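Local structure of L-lysine 6-monooxygenase (Pseudomonas syringae pv. tomato, 5CQF) at residues 86-89 / 90-93. The protein probably hydroxylates the side-chain amine of L-lysine as an FAD- and NADP-dependent monooxygenase of siderophore biosynthesis. Sequence-based numbering, arbitrary orientation.
Sequences RFSF and AMYL
Ser88 OG accepts the backbone N-H of Met91 at 3.1 Å from Met91 N, a nearly straight bond (165° at the hydrogen). The hydroxyl reaches it because OG sits between the backbone N and carbonyl carbon of its own residue (chi1 72°), which turns it toward the first turn of the helix. Met91, present as selenomethionine, packs against the same oxygen, its CG 3.3 Å from Ser88 OG, then bends at both following torsions, so that its methyl CE ends near Arg86 CB. Met91 CB meanwhile rests 3.5 Å from Arg86 O. Ser88 is thus the N-cap of helix 89-96, and the i to i+4 bonding of the helix begins at its own carbonyl: Tyr92 N donates to Ser88 O (3.0 Å) and Leu93 N to Phe89 O (2.8 Å). On the side of the helix that carries Phe89, the aromatic ring receives Tyr92 CD2 over one face, offset toward the rim, 3.8 Å from Phe89 CE1; the two side chains run alongside each other in the same direction, their ring planes inclined at 48°. Leu93 CG approaches the same ring obliquely, 3.7 Å from Phe89 CE2. Farther out, Trp114 and Tyr117 of helix 111-125 and Phe102 of helix 99-105 extend this aromatic cluster around Phe89, while Asp116 and Arg98 hydrogen-bond Tyr92 OH. Asp76 takes the N-H of Phe89, and Phe74 of a second subunit packs on Ala90 and Leu93, placing this helix start at a subunit interface.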
loop_
_atom_site.group_PDB
_atom_site.type_symbol
_atom_site.label_atom_id
_atom_site.label_comp_id
_atom_site.label_asym_id
_atom_site.label_seq_id
_atom_site.Cartn_x
_atom_site.Cartn_y
_atom_site.Cartn_z
ATOM N N ARG A 86 -5.292 -27.789 15.676
ATOM C CA ARG A 86 -6.417 -27.838 14.782
ATOM C C ARG A 86 -7.296 -26.587 14.843
ATOM O O ARG A 86 -8.214 -26.451 14.033
ATOM C CB ARG A 86 -7.210 -29.132 14.971
ATOM C CG ARG A 86 -8.135 -29.222 16.160
ATOM C CD ARG A 86 -8.519 -30.689 16.348
ATOM N NE ARG A 86 -9.481 -30.888 17.425
ATOM C CZ ARG A 86 -9.177 -31.050 18.713
ATOM N NH1 ARG A 86 -7.915 -31.016 19.147
ATOM N NH2 ARG A 86 -10.152 -31.219 19.588
ATOM N N PHE A 87 -6.944 -25.644 15.724
ATOM C CA PHE A 87 -7.671 -24.375 15.887
ATOM C C PHE A 87 -7.016 -23.148 15.244
ATOM O O PHE A 87 -7.435 -22.024 15.474
ATOM C CB PHE A 87 -7.902 -24.151 17.362
ATOM C CG PHE A 87 -8.362 -25.393 18.068
ATOM C CD1 PHE A 87 -9.622 -25.929 17.792
ATOM C CD2 PHE A 87 -7.536 -26.048 18.957
ATOM C CE1 PHE A 87 -10.063 -27.085 18.421
ATOM C CE2 PHE A 87 -7.965 -27.198 19.590
ATOM C CZ PHE A 87 -9.228 -27.719 19.320
ATOM N N SER A 88 -6.030 -23.379 14.390
ATOM C CA SER A 88 -5.367 -22.307 13.661
ATOM C C SER A 88 -6.304 -21.616 12.678
ATOM O O SER A 88 -7.288 -22.180 12.257
ATOM C CB SER A 88 -4.146 -22.859 12.934
ATOM O OG SER A 88 -4.535 -23.664 11.838
ATOM N N PHE A 89 -5.996 -20.372 12.334
ATOM C CA PHE A 89 -6.780 -19.611 11.400
ATOM C C PHE A 89 -6.693 -20.244 10.011
ATOM O O PHE A 89 -7.636 -20.191 9.261
ATOM C CB PHE A 89 -6.243 -18.186 11.341
ATOM C CG PHE A 89 -7.154 -17.215 10.643
ATOM C CD1 PHE A 89 -8.218 -16.661 11.305
ATOM C CD2 PHE A 89 -6.951 -16.872 9.346
ATOM C CE1 PHE A 89 -9.063 -15.784 10.690
ATOM C CE2 PHE A 89 -7.779 -15.965 8.709
ATOM C CZ PHE A 89 -8.846 -15.420 9.400
ATOM N N ALA A 90 -5.552 -20.817 9.661
ATOM C CA ALA A 90 -5.427 -21.563 8.421
ATOM C C ALA A 90 -6.418 -22.733 8.362
ATOM O O ALA A 90 -7.082 -22.908 7.361
ATOM C CB ALA A 90 -4.018 -22.052 8.250
HETATM N N MSE A 91 -6.546 -23.504 9.433
HETATM C CA MSE A 91 -7.574 -24.534 9.511
HETATM C C MSE A 91 -8.966 -23.975 9.461
HETATM O O MSE A 91 -9.870 -24.590 8.911
HETATM C CB MSE A 91 -7.506 -25.305 10.818
HETATM C CG MSE A 91 -6.331 -26.252 10.870
HETATM SE SE MSE A 91 -6.649 -27.856 9.740
HETATM C CE MSE A 91 -7.925 -28.865 10.861
ATOM N N TYR A 92 -9.189 -22.822 10.079
ATOM C CA TYR A 92 -10.476 -22.136 9.933
ATOM C C TYR A 92 -10.764 -21.773 8.493
ATOM O O TYR A 92 -11.860 -21.996 8.013
ATOM C CB TYR A 92 -10.514 -20.870 10.803
ATOM C CG TYR A 92 -11.603 -19.914 10.502
ATOM C CD1 TYR A 92 -12.901 -20.184 10.837
ATOM C CD2 TYR A 92 -11.319 -18.727 9.901
ATOM C CE1 TYR A 92 -13.904 -19.286 10.570
ATOM C CE2 TYR A 92 -12.299 -17.813 9.627
ATOM C CZ TYR A 92 -13.590 -18.089 9.974
ATOM O OH TYR A 92 -14.535 -17.131 9.685
ATOM N N LEU A 93 -9.806 -21.193 7.797
ATOM C CA LEU A 93 -10.078 -20.787 6.432
ATOM C C LEU A 93 -10.343 -22.000 5.566
ATOM O O LEU A 93 -11.177 -21.947 4.678
ATOM C CB LEU A 93 -8.933 -20.021 5.804
ATOM C CG LEU A 93 -8.750 -18.610 6.277
ATOM C CD1 LEU A 93 -7.565 -17.995 5.538
ATOM C CD2 LEU A 93 -10.039 -17.839 6.088
#